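Local atomic coordinates of spore germination protein GerM (Bacillus subtilis subsp. subtilis str. 168, PDB entry 6GZB), a protein that is of unknown molecular function but affects both sporulation and germination, and carries two GerMN domains in tandem. Residues I263-Q274 and D304-G314. Numbering follows the deposited sequence.
Sequences IKDGRVTLDFNQ and DVKSVSVKVNG. With ACT (acetate ion), chain F.
Strands 267-272 and 307-312 pair in parallel, from Arg267 beside Ser307 to Phe272 beside Val312. They are the two central strands of the four-stranded mixed sheet in the second GerMN domain. Helix 289-299 lies in the chain between them, so the connection is a beta-alpha-beta crossover. Backbone hydrogen bonds run the length of the pair, for example Val268 N to Ser307 O (2.9 Å) and Phe272 N to Lys311 O (2.8 Å).

At the start, a type I' turn from Lys264 to Arg267 presents Gly266 O. Gly266 O accepts hydrogen bonds from Lys306 N (2.7 Å) and, at 3.1 Å from Gly266 O, from Ser307 N.

Val268, Leu270, Phe272, Val308, Val310 and Val312 share one face. Helices 229-239 and 289-299 pack against it through Ile230, Ile234, Ile295 and Leu299. Leu270 puts CD1 3.7 Å from Val308 CG1. Val310 CG1 comes to the Phe272 ring at its edge, near CE2 (4.1 Å).

The other face is more polar. Thr269 CG2 lies against the aliphatic part of Lys311, 3.8 Å from CE. Near the far end, Asp271 reaches past the last paired residues with its carboxylate. Its CG is anti to the backbone N (chi1 -165°), which carries the carboxylate toward the turn after Val312. Ser259 OG is hydrogen-bonded to OD2, while OD1 accepts Gly314 N at 2.8 Å on its syn side, 16° out of the carboxylate plane.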
loop_
_atom_site.group_PDB
_atom_site.type_symbol
_atom_site.label_atom_id
_atom_site.label_comp_id
_atom_site.label_asym_id
_atom_site.label_seq_id
_atom_site.Cartn_x
_atom_site.Cartn_y
_atom_site.Cartn_z
ATOM N N ILE A 263 13.132 12.941 -13.393
ATOM C CA ILE A 263 13.638 12.228 -12.240
ATOM C C ILE A 263 15.152 12.309 -12.182
ATOM O O ILE A 263 15.836 12.164 -13.190
ATOM C CB ILE A 263 13.172 10.760 -12.220
ATOM C CG1 ILE A 263 13.738 10.056 -10.982
ATOM C CG2 ILE A 263 13.590 10.041 -13.492
ATOM C CD1 ILE A 263 12.991 8.796 -10.601
ATOM N N LYS A 264 15.667 12.581 -10.991
ATOM C CA LYS A 264 17.089 12.751 -10.790
ATOM C C LYS A 264 17.433 12.321 -9.377
ATOM O O LYS A 264 16.965 12.916 -8.407
ATOM C CB LYS A 264 17.485 14.217 -11.004
ATOM C CG LYS A 264 18.992 14.453 -11.009
ATOM C CD LYS A 264 19.375 15.828 -10.463
ATOM C CE LYS A 264 19.104 16.944 -11.463
ATOM N NZ LYS A 264 19.959 18.141 -11.220
ATOM N N ASP A 265 18.197 11.242 -9.264
ATOM C CA ASP A 265 18.610 10.729 -7.963
ATOM C C ASP A 265 17.414 10.369 -7.084
ATOM O O ASP A 265 17.454 10.563 -5.874
ATOM C CB ASP A 265 19.487 11.756 -7.246
ATOM C CG ASP A 265 20.939 11.333 -7.183
ATOM O OD1 ASP A 265 21.263 10.472 -6.336
ATOM O OD2 ASP A 265 21.747 11.842 -7.988
ATOM N N GLY A 266 16.362 9.830 -7.695
ATOM C CA GLY A 266 15.202 9.351 -6.948
ATOM C C GLY A 266 14.196 10.444 -6.638
ATOM O O GLY A 266 13.215 10.215 -5.929
ATOM N N ARG A 267 14.461 11.647 -7.137
ATOM C CA ARG A 267 13.578 12.781 -6.907
ATOM C C ARG A 267 12.791 13.043 -8.164
ATOM O O ARG A 267 13.358 13.329 -9.211
ATOM C CB ARG A 267 14.370 14.028 -6.502
ATOM C CG ARG A 267 15.230 13.803 -5.264
ATOM C CD ARG A 267 15.775 15.086 -4.661
ATOM N NE ARG A 267 17.085 14.858 -4.056
ATOM C CZ ARG A 267 17.671 15.680 -3.192
ATOM N NH1 ARG A 267 17.072 16.803 -2.817
ATOM N NH2 ARG A 267 18.868 15.379 -2.705
ATOM N N VAL A 268 11.473 12.928 -8.063
ATOM C CA VAL A 268 10.599 13.208 -9.185
ATOM C C VAL A 268 10.100 14.635 -9.099
ATOM O O VAL A 268 9.669 15.091 -8.037
ATOM C CB VAL A 268 9.393 12.249 -9.196
ATOM C CG1 VAL A 268 8.418 12.616 -10.305
ATOM C CG2 VAL A 268 9.877 10.810 -9.339
ATOM N N THR A 269 10.103 15.318 -10.236
ATOM C CA THR A 269 9.524 16.646 -10.323
ATOM C C THR A 269 8.293 16.643 -11.206
ATOM O O THR A 269 8.354 16.249 -12.369
ATOM C CB THR A 269 10.544 17.654 -10.880
ATOM O OG1 THR A 269 11.648 17.747 -9.975
ATOM C CG2 THR A 269 9.913 19.029 -11.034
ATOM N N LEU A 270 7.167 17.055 -10.629
ATOM C CA LEU A 270 5.915 17.132 -11.358
ATOM C C LEU A 270 5.547 18.581 -11.617
ATOM O O LEU A 270 5.713 19.446 -10.756
ATOM C CB LEU A 270 4.786 16.463 -10.560
ATOM C CG LEU A 270 5.006 15.018 -10.117
ATOM C CD1 LEU A 270 3.862 14.564 -9.221
ATOM C CD2 LEU A 270 5.132 14.106 -11.327
ATOM N N ASP A 271 4.975 18.821 -12.785
ATOM C CA ASP A 271 4.565 20.149 -13.183
ATOM C C ASP A 271 3.101 20.087 -13.566
ATOM O O ASP A 271 2.744 19.471 -14.562
ATOM C CB ASP A 271 5.410 20.619 -14.371
ATOM C CG ASP A 271 5.304 22.115 -14.615
ATOM O OD1 ASP A 271 4.627 22.815 -13.828
ATOM O OD2 ASP A 271 5.902 22.585 -15.606
ATOM N N PHE A 272 2.261 20.618 -12.717
ATOM C CA PHE A 272 0.854 20.525 -12.913
ATOM C C PHE A 272 0.227 21.732 -13.530
ATOM O O PHE A 272 0.807 22.768 -13.629
ATOM C CB PHE A 272 0.177 20.365 -11.558
ATOM C CG PHE A 272 0.375 19.041 -10.915
ATOM C CD1 PHE A 272 -0.383 17.973 -11.284
ATOM C CD2 PHE A 272 1.275 18.889 -9.909
ATOM C CE1 PHE A 272 -0.224 16.764 -10.689
ATOM C CE2 PHE A 272 1.451 17.683 -9.307
ATOM C CZ PHE A 272 0.696 16.619 -9.698
ATOM N N ASN A 273 -1.005 21.557 -13.940
ATOM C CA ASN A 273 -1.804 22.652 -14.400
ATOM C C ASN A 273 -2.512 23.254 -13.187
ATOM O O ASN A 273 -2.303 22.847 -12.073
ATOM C CB ASN A 273 -2.765 22.257 -15.523
ATOM C CG ASN A 273 -3.768 21.180 -15.136
ATOM O OD1 ASN A 273 -3.861 20.760 -14.028
ATOM N ND2 ASN A 273 -4.530 20.766 -16.093
ATOM N N GLN A 274 -3.372 24.223 -13.398
ATOM C CA GLN A 274 -4.045 24.882 -12.302
ATOM C C GLN A 274 -5.077 24.076 -11.538
ATOM O O GLN A 274 -5.432 24.429 -10.442
ATOM C CB GLN A 274 -4.653 26.202 -12.770
ATOM C CG GLN A 274 -3.686 27.367 -12.691
ATOM C CD GLN A 274 -4.241 28.696 -13.199
ATOM O OE1 GLN A 274 -5.278 29.165 -12.754
ATOM N NE2 GLN A 274 -3.522 29.309 -14.113
ATOM N N ASP A 304 12.910 3.144 -7.467
ATOM C CA ASP A 304 13.853 4.234 -7.325
ATOM C C ASP A 304 13.280 5.621 -7.062
ATOM O O ASP A 304 13.981 6.585 -7.201
ATOM C CB ASP A 304 14.856 4.281 -8.475
ATOM C CG ASP A 304 15.483 2.938 -8.768
ATOM O OD1 ASP A 304 16.063 2.329 -7.874
ATOM O OD2 ASP A 304 15.395 2.507 -9.914
ATOM N N VAL A 305 12.018 5.724 -6.683
ATOM C CA VAL A 305 11.449 7.015 -6.387
ATOM C C VAL A 305 11.489 7.201 -4.890
ATOM O O VAL A 305 10.933 6.423 -4.171
ATOM C CB VAL A 305 10.026 7.147 -6.895
ATOM C CG1 VAL A 305 9.419 8.448 -6.435
ATOM C CG2 VAL A 305 9.973 7.034 -8.389
ATOM N N LYS A 306 12.158 8.243 -4.434
ATOM C CA LYS A 306 12.297 8.504 -3.002
ATOM C C LYS A 306 11.575 9.772 -2.561
ATOM O O LYS A 306 11.201 9.904 -1.394
ATOM C CB LYS A 306 13.775 8.586 -2.624
ATOM C CG LYS A 306 14.560 7.313 -2.924
ATOM C CD LYS A 306 13.981 6.101 -2.199
ATOM C CE LYS A 306 14.947 4.921 -2.184
ATOM N NZ LYS A 306 14.232 3.612 -2.147
ATOM N N SER A 307 11.352 10.694 -3.491
ATOM C CA SER A 307 10.730 11.967 -3.143
ATOM C C SER A 307 10.094 12.623 -4.356
ATOM O O SER A 307 10.397 12.276 -5.495
ATOM C CB SER A 307 11.770 12.911 -2.530
ATOM O OG SER A 307 12.712 13.332 -3.502
ATOM N N VAL A 308 9.200 13.570 -4.101
ATOM C CA VAL A 308 8.432 14.219 -5.156
ATOM C C VAL A 308 8.391 15.719 -4.911
ATOM O O VAL A 308 7.996 16.165 -3.835
ATOM C CB VAL A 308 6.979 13.710 -5.189
ATOM C CG1 VAL A 308 6.228 14.295 -6.381
ATOM C CG2 VAL A 308 6.948 12.193 -5.192
ATOM N N SER A 309 8.810 16.489 -5.911
ATOM C CA SER A 309 8.669 17.940 -5.890
ATOM C C SER A 309 7.550 18.322 -6.822
ATOM O O SER A 309 7.404 17.738 -7.904
ATOM C CB SER A 309 9.964 18.618 -6.360
ATOM O OG SER A 309 11.059 18.238 -5.547
ATOM N N VAL A 310 6.755 19.302 -6.410
ATOM C CA VAL A 310 5.577 19.679 -7.173
ATOM C C VAL A 310 5.634 21.137 -7.587
ATOM O O VAL A 310 6.028 21.998 -6.809
ATOM C CB VAL A 310 4.281 19.402 -6.389
ATOM C CG1 VAL A 310 4.117 17.898 -6.149
ATOM C CG2 VAL A 310 4.284 20.167 -5.072
ATOM N N LYS A 311 5.290 21.391 -8.843
ATOM C CA LYS A 311 5.210 22.738 -9.371
ATOM C C LYS A 311 3.882 22.900 -10.052
ATOM O O LYS A 311 3.238 21.913 -10.401
ATOM C CB LYS A 311 6.324 22.999 -10.390
ATOM C CG LYS A 311 7.723 22.822 -9.825
ATOM C CD LYS A 311 8.796 23.236 -10.822
ATOM C CE LYS A 311 10.165 22.746 -10.373
ATOM N NZ LYS A 311 11.265 23.288 -11.210
ATOM N N VAL A 312 3.476 24.151 -10.248
ATOM C CA VAL A 312 2.330 24.456 -11.090
ATOM C C VAL A 312 2.748 25.417 -12.199
ATOM O O VAL A 312 3.346 26.459 -11.936
ATOM C CB VAL A 312 1.167 25.044 -10.272
ATOM C CG1 VAL A 312 1.661 26.138 -9.338
ATOM C CG2 VAL A 312 0.079 25.559 -11.195
ATOM N N ASN A 313 2.555 24.980 -13.440
ATOM C CA ASN A 313 2.904 25.765 -14.617
ATOM C C ASN A 313 4.293 26.369 -14.508
ATOM O O ASN A 313 4.493 27.537 -14.819
ATOM C CB ASN A 313 1.871 26.860 -14.850
ATOM C CG ASN A 313 0.593 26.330 -15.464
ATOM O OD1 ASN A 313 0.619 25.618 -16.470
ATOM N ND2 ASN A 313 -0.535 26.685 -14.868
ATOM N N GLY A 314 5.256 25.562 -14.083
ATOM C CA GLY A 314 6.660 25.947 -14.140
ATOM C C GLY A 314 7.250 26.381 -12.809
ATOM O O GLY A 314 8.468 26.413 -12.658
HETATM C C ACT F . -3.416 25.749 -16.924
HETATM O O ACT F . -4.655 25.814 -16.780
HETATM O OXT ACT F . -2.640 26.194 -16.061
HETATM C CH3 ACT F . -2.825 25.099 -18.139
#